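Local atomic coordinates of periplasmic binding protein (Agrobacterium tumefaciens str. B6, PDB entry 5L9G), a protein that binds the opine mannopine in the periplasm and probably delivers it to an ABC transporter for uptake. Residues N245-G250 / A317-V322; S285-P290 / M306-S311; G161-A166 / K188-K193; A126-T131 / E219-I224. All coordinates share one frame; numbering follows the deposited sequence.

Contact 1 (N245-G250 / A317-V322); sequences NDAQLG and AVQYSV
Y320 leans its ring against the aliphatic part of Q248, with CZ of Y320 3.6 Å from CB of Q248. The ring gets there because Y320 CG sits between its backbone N and carbonyl carbon (chi1 71°), which swings the phenol across to the neighbouring strand. One edge of the ring receives D246 O, near its plane and 4.1 Å from CE1 of Y320. Q248 is stretched out, CG opposite its backbone N (chi1 -180°), and runs on from the tyrosine to V322, whose CB stands 3.9 Å from CG of Q248. Helix 162-169 covers this side through E164 and L168. The backbones that carry these side chains form a short parallel ladder, strand 320-321 lying along the long strand 240-256, probably one of the two hinge strands linking the lobes, as in type II binding proteins. Its bonds are Y320 N to A247 O, L249 N to Y320 O (2.9 Å) and V322 N to L249 O (3.0 Å); D246 N to V318 O (3.0 Å) ties the turn just before it. L249 and S321 project from the face that Q248 and Y320 do not use, L249 CD2 3.8 Å from S321 OG. Q319 runs past A247, Q319 CG 3.8 Å from A247 CB, and its amide is held from outside: OE1 by the S122 hydroxyl, NE2 by the carbonyl oxygens of A310 and N315. At the corner before the ladder N245 turns its amide to K138 O, while the D246 carboxylate accepts from M140 N and forms a salt bridge with R174.

Contact 2 (S285-P290 / M306-S311); sequences SFATAP and MATMAS. With MO0 (mannopine), chain C.
S311 places OG between its backbone N and carbonyl carbon (chi1 57°), bringing the oxygen to 3.3 Å from CB of A289, while M309 holds CG beside its backbone N (chi1 -67°) and lets the rest of the chain run extended past T288 O, which lies 3.7 Å from CG of M309. These residues back the ligand-binding cleft of a two-lobed periplasmic binding protein, where segment 285-290 supplies F286 and T288 to the mannopine pocket and segment 306-311 packs behind it. The two apolar meetings are A289 CB with M309 CB (4.1 Å) and the P290 ring at CD with the M309 methyl CE; Y296 of helix 294-299 packs against A289, M309 and S311 as well. No direct hydrogen bond joins the segments, and three waters make the polar links instead. Water 1 donates to both A287 O and T308 O. Water 2 donates to T288 O at 2.8 Å and to the T308 hydroxyl, which is also bonded to K305 O. Water 3 donates to P290 O and lies 2.8 Å from OG of S311. The chain bends at A287 in an inverse gamma turn, closed by a weak bond from T288 N to F286 O, and then settles into strand 289-290, where A289 pairs with N120. The T288 side chain starts away from segment 306-311, on the mannopine side. There its OG1 donates to OE1 of mannopine at 2.7 Å, and the F286 ring meets that same oxygen edge-on, in plane, with CE2 of F286 3.8 Å from OE1.

Contact 3 (G161-A166 / K188-K193); sequences GMIEAA and KAAIAK
A166 presses its methyl onto the turn of the opposing helix, CB of A166 lying 3.2 Å from O of A190 and 4.1 Å from CB of A190. The A190 methyl in turn points at helix 162-169 and rests 3.9 Å from O of I163. Beside the alanines I163 and I191 meet methyl to methyl, their CD1 atoms 3.6 Å apart. With CG1 anti to the carbonyl carbon and chi2 near -65° in both isoleucines, the CD1 methyls end up against each other. On the other flank K193 lays CB against the A166 methyl, then bends away, and its NZ forms a salt bridge with E196. The helices cross almost at right angles, their axes approaching to 8.5 Å. Around this core L181 touches both I163 and A190, while helix 324-343 brings W327 to I163 and W333 to I191. At the start of helix 162-169 E164 OE2 accepts from N of G161, the N-cap residue, and E164 OE1 is hydrogen-bonded to Y178 OH and W327 NE1. With no hydrogen bond between the two segments, close fit of methyl groups holds them, and the alanines allow the backbones to come near.

Contact 4 (A126-T131 / E219-I224); sequences AWNKKT and EVDMII
N128 reaches across to the loop that leads into strand 222-226, and its side-chain atoms meet carbonyl oxygens and a backbone N-H in turn. CB of N128 stands 3.4 Å from O of D221, and CG, opposite the backbone N (chi1 -168°), comes within 3.9 Å of O of V220. At the tip ND2 donates to V220 O at 3.1 Å, a fairly straight bond (161°) lying close to the amide plane. The other tip atom, OD1, turns back to accept from K130 N (2.9 Å), so that N128 caps helix 129-132; both ends of the amide are thereby fixed. Its backbone N also bonds D221 O. N128 follows directly on the antiparallel pairing of strands 115-128 and 222-226, in which A126 and I223 exchange both backbone bonds and W127 faces M222 as a non-hydrogen-bonded pair. Strand 222-226 is parallel to 153-156 on its far side, an order consistent with a type II binding-protein lobe, in which 115-128 is probably the antiparallel strand coming over from the hinge. A126 and I223 touch through CB and CG2 at 3.9 Å, and the W127 indole leads away to bond G133 O through NE1. In the first helical turn T131 OG1 donates to D221 OD1 (2.7 Å), meeting it on the anti side and 35° out of the carboxylate plane, while D221 OD2 accepts from K152 N.

Overall arrangement
From the N terminus, the first of these segments is 126-131, and contact 4 closes its loop at 219-224, 88 residues on from the end of that segment. Contact 3 lies wholly within that loop, packing two helices of the same lobe; M162 and A165 touch I224, so the two meet directly. Contact 1 then opens on strand 240-256, a sheet neighbour of strand 115-128, and closes at 317-322, enclosing contact 2. No loops cross. Contacts 1 and 2 touch where L249 CD1 packs on A310, and contacts 1 and 3 meet through Q248 and G161. Contacts 1, 2 and 4 all reach one mixed sheet, while contact 3 holds helices beside it.

Contact 1 (N245-G250 / A317-V322)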
loop_
_atom_site.group_PDB
_atom_site.type_symbol
_atom_site.label_atom_id
_atom_site.label_comp_id
_atom_site.label_asym_id
_atom_site.label_seq_id
_atom_site.Cartn_x
_atom_site.Cartn_y
_atom_site.Cartn_z
ATOM N N ASN A 245 16.038 1.210 -0.281
ATOM C CA ASN A 245 16.545 2.567 -0.552
ATOM C C ASN A 245 15.537 3.342 -1.407
ATOM O O ASN A 245 15.085 2.817 -2.430
ATOM C CB ASN A 245 17.902 2.533 -1.265
ATOM C CG ASN A 245 18.540 3.899 -1.304
ATOM O OD1 ASN A 245 18.799 4.516 -0.260
ATOM N ND2 ASN A 245 18.685 4.455 -2.501
ATOM N N ASP A 246 15.148 4.548 -0.957
ATOM C CA ASP A 246 14.148 5.405 -1.635
ATOM C C ASP A 246 12.734 4.823 -1.626
ATOM O O ASP A 246 11.868 5.289 -2.379
ATOM C CB ASP A 246 14.570 5.759 -3.079
ATOM C CG ASP A 246 15.589 6.858 -3.195
ATOM O OD1 ASP A 246 15.800 7.592 -2.187
ATOM O OD2 ASP A 246 16.153 7.018 -4.297
ATOM N N ALA A 247 12.478 3.799 -0.788
ATOM C CA ALA A 247 11.126 3.252 -0.730
ATOM C C ALA A 247 10.216 4.176 0.111
ATOM O O ALA A 247 10.692 4.945 0.953
ATOM C CB ALA A 247 11.141 1.843 -0.146
ATOM N N GLN A 248 8.913 4.103 -0.134
ATOM C CA GLN A 248 7.938 4.872 0.625
ATOM C C GLN A 248 7.345 3.945 1.683
ATOM O O GLN A 248 6.850 2.862 1.353
ATOM C CB GLN A 248 6.825 5.400 -0.290
ATOM C CG GLN A 248 5.768 6.226 0.459
ATOM C CD GLN A 248 4.685 6.675 -0.479
ATOM O OE1 GLN A 248 4.718 7.784 -0.962
ATOM N NE2 GLN A 248 3.799 5.814 -0.889
ATOM N N LEU A 249 7.395 4.382 2.953
ATOM C CA LEU A 249 6.840 3.623 4.078
ATOM C C LEU A 249 5.358 3.968 4.161
ATOM O O LEU A 249 4.994 5.118 4.438
ATOM C CB LEU A 249 7.610 3.982 5.378
ATOM C CG LEU A 249 7.110 3.384 6.710
ATOM C CD1 LEU A 249 7.082 1.875 6.666
ATOM C CD2 LEU A 249 7.995 3.845 7.866
ATOM N N GLY A 250 4.526 2.991 3.822
ATOM C CA GLY A 250 3.080 3.165 3.808
ATOM C C GLY A 250 2.401 2.551 5.001
ATOM O O GLY A 250 3.017 1.793 5.760
ATOM N N ALA A 317 15.413 3.872 8.008
ATOM C CA ALA A 317 16.519 4.815 7.804
ATOM C C ALA A 317 16.732 5.231 6.343
ATOM O O ALA A 317 17.206 6.341 6.104
ATOM C CB ALA A 317 17.809 4.250 8.376
ATOM N N VAL A 318 16.357 4.365 5.372
ATOM C CA VAL A 318 16.561 4.654 3.945
ATOM C C VAL A 318 15.250 4.929 3.205
ATOM O O VAL A 318 15.243 5.050 1.974
ATOM C CB VAL A 318 17.411 3.568 3.236
ATOM C CG1 VAL A 318 18.825 3.536 3.827
ATOM C CG2 VAL A 318 16.736 2.187 3.288
ATOM N N GLN A 319 14.156 5.079 3.977
ATOM C CA GLN A 319 12.826 5.344 3.447
ATOM C C GLN A 319 12.340 6.726 3.880
ATOM O O GLN A 319 13.006 7.441 4.630
ATOM C CB GLN A 319 11.825 4.266 3.964
ATOM C CG GLN A 319 12.078 2.872 3.407
ATOM C CD GLN A 319 11.035 1.911 3.891
ATOM O OE1 GLN A 319 9.924 1.847 3.348
ATOM N NE2 GLN A 319 11.338 1.208 4.984
ATOM N N TYR A 320 11.175 7.108 3.386
ATOM C CA TYR A 320 10.489 8.317 3.828
ATOM C C TYR A 320 9.023 7.864 3.982
ATOM O O TYR A 320 8.597 6.959 3.260
ATOM C CB TYR A 320 10.650 9.480 2.819
ATOM C CG TYR A 320 9.855 9.251 1.558
ATOM C CD1 TYR A 320 10.294 8.353 0.589
ATOM C CD2 TYR A 320 8.603 9.836 1.386
ATOM C CE1 TYR A 320 9.525 8.066 -0.531
ATOM C CE2 TYR A 320 7.811 9.531 0.286
ATOM C CZ TYR A 320 8.290 8.668 -0.684
ATOM O OH TYR A 320 7.520 8.362 -1.772
ATOM N N SER A 321 8.278 8.460 4.923
ATOM C CA SER A 321 6.877 8.079 5.147
ATOM C C SER A 321 5.927 8.776 4.189
ATOM O O SER A 321 6.127 9.954 3.869
ATOM C CB SER A 321 6.455 8.368 6.581
ATOM O OG SER A 321 7.035 7.452 7.492
ATOM N N VAL A 322 4.858 8.067 3.762
ATOM C CA VAL A 322 3.810 8.696 2.936
ATOM C C VAL A 322 3.217 9.863 3.757
ATOM O O VAL A 322 3.138 9.759 4.985
ATOM C CB VAL A 322 2.720 7.664 2.485
ATOM C CG1 VAL A 322 1.965 7.070 3.675
ATOM C CG2 VAL A 322 1.745 8.254 1.463
#

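Contact 2 (S285-P290 / M306-S311)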
loop_
_atom_site.group_PDB
_atom_site.type_symbol
_atom_site.label_atom_id
_atom_site.label_comp_id
_atom_site.label_asym_id
_atom_site.label_seq_id
_atom_site.Cartn_x
_atom_site.Cartn_y
_atom_site.Cartn_z
ATOM N N SER A 285 3.683 -15.689 6.918
ATOM C CA SER A 285 4.266 -16.094 5.633
ATOM C C SER A 285 4.477 -14.867 4.750
ATOM O O SER A 285 5.544 -14.739 4.126
ATOM C CB SER A 285 3.397 -17.144 4.943
ATOM O OG SER A 285 2.040 -16.732 4.901
ATOM N N PHE A 286 3.478 -13.955 4.718
ATOM C CA PHE A 286 3.511 -12.741 3.892
ATOM C C PHE A 286 4.387 -11.650 4.516
ATOM O O PHE A 286 4.269 -11.383 5.704
ATOM C CB PHE A 286 2.082 -12.250 3.609
ATOM C CG PHE A 286 1.982 -11.165 2.559
ATOM C CD1 PHE A 286 2.005 -11.479 1.200
ATOM C CD2 PHE A 286 1.842 -9.831 2.926
ATOM C CE1 PHE A 286 1.898 -10.466 0.228
ATOM C CE2 PHE A 286 1.734 -8.823 1.954
ATOM C CZ PHE A 286 1.765 -9.149 0.616
ATOM N N ALA A 287 5.262 -11.029 3.711
ATOM C CA ALA A 287 6.188 -10.014 4.189
ATOM C C ALA A 287 5.480 -8.669 4.386
ATOM O O ALA A 287 5.396 -7.843 3.470
ATOM C CB ALA A 287 7.384 -9.878 3.254
ATOM N N THR A 288 4.912 -8.506 5.585
ATOM C CA THR A 288 4.265 -7.265 6.023
ATOM C C THR A 288 4.710 -6.983 7.466
ATOM O O THR A 288 5.449 -7.791 8.032
ATOM C CB THR A 288 2.746 -7.324 5.826
ATOM O OG1 THR A 288 2.229 -6.012 6.090
ATOM C CG2 THR A 288 2.078 -8.359 6.736
ATOM N N ALA A 289 4.281 -5.842 8.047
ATOM C CA ALA A 289 4.628 -5.471 9.416
ATOM C C ALA A 289 3.347 -5.121 10.157
ATOM O O ALA A 289 2.620 -4.265 9.678
ATOM C CB ALA A 289 5.568 -4.272 9.418
ATOM N N PRO A 290 3.033 -5.757 11.302
ATOM C CA PRO A 290 1.799 -5.384 12.039
ATOM C C PRO A 290 1.845 -3.937 12.528
ATOM O O PRO A 290 2.939 -3.415 12.787
ATOM C CB PRO A 290 1.764 -6.376 13.210
ATOM C CG PRO A 290 3.174 -6.807 13.395
ATOM C CD PRO A 290 3.790 -6.811 12.008
ATOM N N MET A 306 12.502 -9.511 10.896
ATOM C CA MET A 306 12.450 -8.047 10.976
ATOM C C MET A 306 13.048 -7.370 9.724
ATOM O O MET A 306 12.509 -6.364 9.267
ATOM C CB MET A 306 13.152 -7.541 12.241
ATOM C CG MET A 306 12.448 -7.929 13.538
ATOM S SD MET A 306 11.063 -6.839 13.982
ATOM C CE MET A 306 10.823 -7.303 15.695
ATOM N N ALA A 307 14.121 -7.946 9.147
ATOM C CA ALA A 307 14.818 -7.416 7.968
ATOM C C ALA A 307 13.922 -7.210 6.741
ATOM O O ALA A 307 14.195 -6.323 5.932
ATOM C CB ALA A 307 16.000 -8.307 7.612
ATOM N N THR A 308 12.853 -8.010 6.614
ATOM C CA THR A 308 11.889 -7.916 5.514
ATOM C C THR A 308 10.780 -6.894 5.841
ATOM O O THR A 308 9.979 -6.560 4.963
ATOM C CB THR A 308 11.263 -9.302 5.250
ATOM O OG1 THR A 308 10.564 -9.734 6.430
ATOM C CG2 THR A 308 12.296 -10.349 4.833
ATOM N N MET A 309 10.694 -6.463 7.117
ATOM C CA MET A 309 9.653 -5.537 7.579
ATOM C C MET A 309 9.942 -4.099 7.236
ATOM O O MET A 309 11.019 -3.573 7.557
ATOM C CB MET A 309 9.364 -5.702 9.082
ATOM C CG MET A 309 8.745 -7.031 9.408
ATOM S SD MET A 309 8.276 -7.140 11.132
ATOM C CE MET A 309 7.467 -8.705 11.129
ATOM N N ALA A 310 8.949 -3.449 6.617
ATOM C CA ALA A 310 9.012 -2.053 6.211
ATOM C C ALA A 310 9.385 -1.123 7.362
ATOM O O ALA A 310 10.070 -0.117 7.150
ATOM C CB ALA A 310 7.671 -1.621 5.667
ATOM N N SER A 311 8.900 -1.454 8.568
ATOM C CA SER A 311 9.067 -0.635 9.764
ATOM C C SER A 311 10.292 -0.988 10.616
ATOM O O SER A 311 10.475 -0.374 11.660
ATOM C CB SER A 311 7.787 -0.660 10.602
ATOM O OG SER A 311 7.451 -1.995 10.935
HETATM O OAB MO0 C . -6.928 2.502 -0.732
HETATM C CAF MO0 C . -7.259 1.628 -1.776
HETATM C CAG MO0 C . -6.065 0.861 -2.317
HETATM O OAC MO0 C . -5.452 1.590 -3.323
HETATM C CAH MO0 C . -5.114 0.355 -1.260
HETATM O OAM MO0 C . -5.764 -0.409 -0.313
HETATM C CAI MO0 C . -3.875 -0.370 -1.786
HETATM O OAD MO0 C . -4.229 -1.520 -2.492
HETATM C CAJ MO0 C . -2.867 -0.634 -0.704
HETATM O OAE MO0 C . -2.478 0.580 -0.128
HETATM C CAK MO0 C . -1.652 -1.461 -1.149
HETATM N N MO0 C . -1.463 -2.575 -0.211
HETATM C CA MO0 C . -0.181 -3.291 -0.421
HETATM C C MO0 C . -0.426 -4.593 -1.144
HETATM O O MO0 C . -1.566 -4.842 -1.591
HETATM C CB MO0 C . 0.590 -3.519 0.858
HETATM C CG MO0 C . 0.022 -4.646 1.695
HETATM C CD MO0 C . 0.413 -4.572 3.129
HETATM O OE1 MO0 C . 1.459 -5.396 3.564
HETATM N NE2 MO0 C . -0.144 -3.833 3.958
HETATM O OXT MO0 C . 0.518 -5.414 -1.369
HETATM O O HOH W 1 7.800 -5.983 3.194
HETATM O O HOH W 2 7.619 -9.306 7.201
HETATM O O HOH W 3 4.908 -1.609 12.073
#

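Contact 3 (G161-A166 / K188-K193)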
loop_
_atom_site.group_PDB
_atom_site.type_symbol
_atom_site.label_atom_id
_atom_site.label_comp_id
_atom_site.label_asym_id
_atom_site.label_seq_id
_atom_site.Cartn_x
_atom_site.Cartn_y
_atom_site.Cartn_z
ATOM N N GLY A 161 2.839 7.069 -4.255
ATOM C CA GLY A 161 4.191 6.512 -4.321
ATOM C C GLY A 161 4.854 6.765 -5.664
ATOM O O GLY A 161 6.081 6.842 -5.738
ATOM N N MET A 162 4.051 6.936 -6.735
ATOM C CA MET A 162 4.549 7.174 -8.103
ATOM C C MET A 162 4.967 8.629 -8.333
ATOM O O MET A 162 6.020 8.871 -8.935
ATOM C CB MET A 162 3.524 6.705 -9.158
ATOM C CG MET A 162 2.992 5.277 -8.914
ATOM S SD MET A 162 4.309 4.015 -9.023
ATOM C CE MET A 162 4.235 3.311 -7.411
ATOM N N ILE A 163 4.157 9.599 -7.857
ATOM C CA ILE A 163 4.480 11.034 -7.965
ATOM C C ILE A 163 5.759 11.315 -7.156
ATOM O O ILE A 163 6.667 11.988 -7.641
ATOM C CB ILE A 163 3.303 11.939 -7.478
ATOM C CG1 ILE A 163 1.954 11.615 -8.204
ATOM C CG2 ILE A 163 3.657 13.437 -7.550
ATOM C CD1 ILE A 163 1.882 11.848 -9.743
ATOM N N GLU A 164 5.811 10.781 -5.927
ATOM C CA GLU A 164 6.950 10.944 -5.017
ATOM C C GLU A 164 8.210 10.319 -5.597
ATOM O O GLU A 164 9.297 10.886 -5.402
ATOM C CB GLU A 164 6.642 10.352 -3.639
ATOM C CG GLU A 164 5.468 10.988 -2.909
ATOM C CD GLU A 164 4.147 10.249 -3.086
ATOM O OE1 GLU A 164 3.354 10.206 -2.119
ATOM O OE2 GLU A 164 3.891 9.732 -4.195
ATOM N N ALA A 165 8.070 9.163 -6.323
ATOM C CA ALA A 165 9.199 8.466 -6.969
ATOM C C ALA A 165 9.879 9.420 -7.956
ATOM O O ALA A 165 11.096 9.520 -7.958
ATOM C CB ALA A 165 8.712 7.207 -7.693
ATOM N N ALA A 166 9.081 10.157 -8.745
ATOM C CA ALA A 166 9.576 11.133 -9.711
ATOM C C ALA A 166 10.304 12.285 -9.008
ATOM O O ALA A 166 11.384 12.672 -9.467
ATOM C CB ALA A 166 8.438 11.657 -10.562
ATOM N N LYS A 188 4.493 19.939 -11.120
ATOM C CA LYS A 188 4.594 19.898 -12.578
ATOM C C LYS A 188 5.879 19.209 -13.045
ATOM O O LYS A 188 5.842 18.453 -14.016
ATOM C CB LYS A 188 4.474 21.309 -13.178
ATOM C CG LYS A 188 3.032 21.807 -13.238
ATOM C CD LYS A 188 2.914 23.124 -13.995
ATOM C CE LYS A 188 1.467 23.428 -14.327
ATOM N NZ LYS A 188 1.337 24.553 -15.290
ATOM N N ALA A 189 7.012 19.470 -12.352
ATOM C CA ALA A 189 8.308 18.874 -12.689
ATOM C C ALA A 189 8.263 17.344 -12.473
ATOM O O ALA A 189 8.845 16.589 -13.255
ATOM C CB ALA A 189 9.403 19.487 -11.834
ATOM N N ALA A 190 7.563 16.897 -11.416
ATOM C CA ALA A 190 7.420 15.481 -11.074
ATOM C C ALA A 190 6.629 14.760 -12.179
ATOM O O ALA A 190 7.040 13.694 -12.636
ATOM C CB ALA A 190 6.733 15.337 -9.723
ATOM N N ILE A 191 5.553 15.397 -12.681
ATOM C CA ILE A 191 4.739 14.865 -13.782
ATOM C C ILE A 191 5.551 14.851 -15.088
ATOM O O ILE A 191 5.474 13.867 -15.832
ATOM C CB ILE A 191 3.374 15.613 -13.863
ATOM C CG1 ILE A 191 2.415 15.096 -12.761
ATOM C CG2 ILE A 191 2.717 15.562 -15.264
ATOM C CD1 ILE A 191 1.885 13.631 -12.903
ATOM N N ALA A 192 6.388 15.898 -15.315
ATOM C CA ALA A 192 7.268 15.984 -16.487
ATOM C C ALA A 192 8.288 14.829 -16.482
ATOM O O ALA A 192 8.573 14.250 -17.533
ATOM C CB ALA A 192 7.983 17.325 -16.517
ATOM N N LYS A 193 8.812 14.487 -15.292
ATOM C CA LYS A 193 9.767 13.388 -15.101
ATOM C C LYS A 193 9.110 12.038 -15.412
ATOM O O LYS A 193 9.733 11.195 -16.058
ATOM C CB LYS A 193 10.358 13.422 -13.674
ATOM C CG LYS A 193 11.510 12.454 -13.427
ATOM C CD LYS A 193 12.734 12.777 -14.271
ATOM C CE LYS A 193 13.910 11.884 -13.969
ATOM N NZ LYS A 193 15.097 12.258 -14.789
#

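Contact 4 (A126-T131 / E219-I224)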
loop_
_atom_site.group_PDB
_atom_site.type_symbol
_atom_site.label_atom_id
_atom_site.label_comp_id
_atom_site.label_asym_id
_atom_site.label_seq_id
_atom_site.Cartn_x
_atom_site.Cartn_y
_atom_site.Cartn_z
ATOM N N ALA A 126 12.337 -3.050 -7.303
ATOM C CA ALA A 126 12.798 -4.433 -7.488
ATOM C C ALA A 126 13.308 -4.535 -8.915
ATOM O O ALA A 126 12.768 -3.869 -9.806
ATOM C CB ALA A 126 11.649 -5.424 -7.288
ATOM N N TRP A 127 14.334 -5.359 -9.138
ATOM C CA TRP A 127 14.871 -5.522 -10.482
ATOM C C TRP A 127 15.141 -6.963 -10.817
ATOM O O TRP A 127 15.350 -7.809 -9.930
ATOM C CB TRP A 127 16.117 -4.657 -10.704
ATOM C CG TRP A 127 17.356 -5.194 -10.042
ATOM C CD1 TRP A 127 18.241 -6.099 -10.556
ATOM C CD2 TRP A 127 17.808 -4.900 -8.705
ATOM N NE1 TRP A 127 19.237 -6.363 -9.634
ATOM C CE2 TRP A 127 19.005 -5.624 -8.499
ATOM C CE3 TRP A 127 17.346 -4.048 -7.683
ATOM C CZ2 TRP A 127 19.746 -5.529 -7.305
ATOM C CZ3 TRP A 127 18.080 -3.950 -6.505
ATOM C CH2 TRP A 127 19.256 -4.692 -6.317
ATOM N N ASN A 128 15.170 -7.222 -12.123
ATOM C CA ASN A 128 15.367 -8.530 -12.688
ATOM C C ASN A 128 16.855 -8.848 -12.685
ATOM O O ASN A 128 17.636 -8.177 -13.387
ATOM C CB ASN A 128 14.828 -8.505 -14.130
ATOM C CG ASN A 128 14.693 -9.852 -14.753
ATOM O OD1 ASN A 128 15.438 -10.791 -14.445
ATOM N ND2 ASN A 128 13.717 -9.972 -15.643
ATOM N N LYS A 129 17.253 -9.892 -11.918
ATOM C CA LYS A 129 18.669 -10.300 -11.871
ATOM C C LYS A 129 19.175 -10.933 -13.186
ATOM O O LYS A 129 20.376 -10.896 -13.472
ATOM C CB LYS A 129 18.951 -11.212 -10.660
ATOM C CG LYS A 129 18.763 -10.490 -9.322
ATOM C CD LYS A 129 18.765 -11.459 -8.128
ATOM C CE LYS A 129 20.114 -12.045 -7.836
ATOM N NZ LYS A 129 19.995 -13.198 -6.911
ATOM N N LYS A 130 18.259 -11.480 -14.016
ATOM C CA LYS A 130 18.662 -11.998 -15.318
ATOM C C LYS A 130 19.118 -10.792 -16.185
ATOM O O LYS A 130 20.135 -10.869 -16.864
ATOM C CB LYS A 130 17.514 -12.753 -16.003
ATOM C CG LYS A 130 17.936 -13.364 -17.340
ATOM C CD LYS A 130 16.751 -13.713 -18.231
ATOM C CE LYS A 130 17.112 -13.676 -19.706
ATOM N NZ LYS A 130 18.330 -14.490 -20.015
ATOM N N THR A 131 18.406 -9.648 -16.064
ATOM C CA THR A 131 18.747 -8.467 -16.863
ATOM C C THR A 131 20.026 -7.751 -16.409
ATOM O O THR A 131 20.851 -7.427 -17.254
ATOM C CB THR A 131 17.546 -7.490 -16.906
ATOM O OG1 THR A 131 16.364 -8.253 -17.157
ATOM C CG2 THR A 131 17.731 -6.381 -17.969
ATOM N N GLU A 219 8.811 -10.684 -16.898
ATOM C CA GLU A 219 8.226 -9.891 -17.987
ATOM C C GLU A 219 8.631 -8.423 -17.969
ATOM O O GLU A 219 8.407 -7.713 -18.954
ATOM C CB GLU A 219 6.696 -10.042 -18.020
ATOM C CG GLU A 219 6.251 -11.293 -18.753
ATOM C CD GLU A 219 4.755 -11.552 -18.840
ATOM O OE1 GLU A 219 3.959 -10.590 -18.711
ATOM O OE2 GLU A 219 4.380 -12.731 -19.038
ATOM N N VAL A 220 9.208 -7.967 -16.852
ATOM C CA VAL A 220 9.709 -6.602 -16.673
ATOM C C VAL A 220 11.167 -6.670 -16.256
ATOM O O VAL A 220 11.595 -7.705 -15.724
ATOM C CB VAL A 220 8.854 -5.764 -15.666
ATOM C CG1 VAL A 220 7.415 -5.631 -16.153
ATOM C CG2 VAL A 220 8.914 -6.342 -14.250
ATOM N N ASP A 221 11.911 -5.561 -16.424
ATOM C CA ASP A 221 13.312 -5.508 -15.993
ATOM C C ASP A 221 13.437 -4.880 -14.624
ATOM O O ASP A 221 14.342 -5.188 -13.859
ATOM C CB ASP A 221 14.186 -4.820 -17.047
ATOM C CG ASP A 221 14.203 -5.607 -18.344
ATOM O OD1 ASP A 221 14.402 -6.843 -18.290
ATOM O OD2 ASP A 221 13.939 -5.011 -19.393
ATOM N N MET A 222 12.522 -3.968 -14.313
ATOM C CA MET A 222 12.491 -3.317 -13.000
ATOM C C MET A 222 11.070 -2.856 -12.757
ATOM O O MET A 222 10.325 -2.641 -13.713
ATOM C CB MET A 222 13.505 -2.169 -12.878
ATOM C CG MET A 222 13.297 -1.069 -13.921
ATOM S SD MET A 222 14.536 0.232 -13.692
ATOM C CE MET A 222 15.991 -0.481 -14.534
ATOM N N ILE A 223 10.695 -2.718 -11.479
ATOM C CA ILE A 223 9.308 -2.395 -11.113
ATOM C C ILE A 223 9.288 -1.689 -9.779
ATOM O O ILE A 223 10.087 -2.005 -8.890
ATOM C CB ILE A 223 8.440 -3.718 -11.072
ATOM C CG1 ILE A 223 6.965 -3.473 -10.701
ATOM C CG2 ILE A 223 9.049 -4.812 -10.130
ATOM C CD1 ILE A 223 6.070 -4.718 -10.908
ATOM N N ILE A 224 8.365 -0.739 -9.641
ATOM C CA ILE A 224 8.077 -0.144 -8.348
ATOM C C ILE A 224 6.770 -0.792 -7.907
ATOM O O ILE A 224 5.725 -0.604 -8.549
ATOM C CB ILE A 224 7.979 1.398 -8.332
ATOM C CG1 ILE A 224 9.302 2.051 -8.800
ATOM C CG2 ILE A 224 7.610 1.857 -6.896
ATOM C CD1 ILE A 224 9.161 3.531 -9.203
#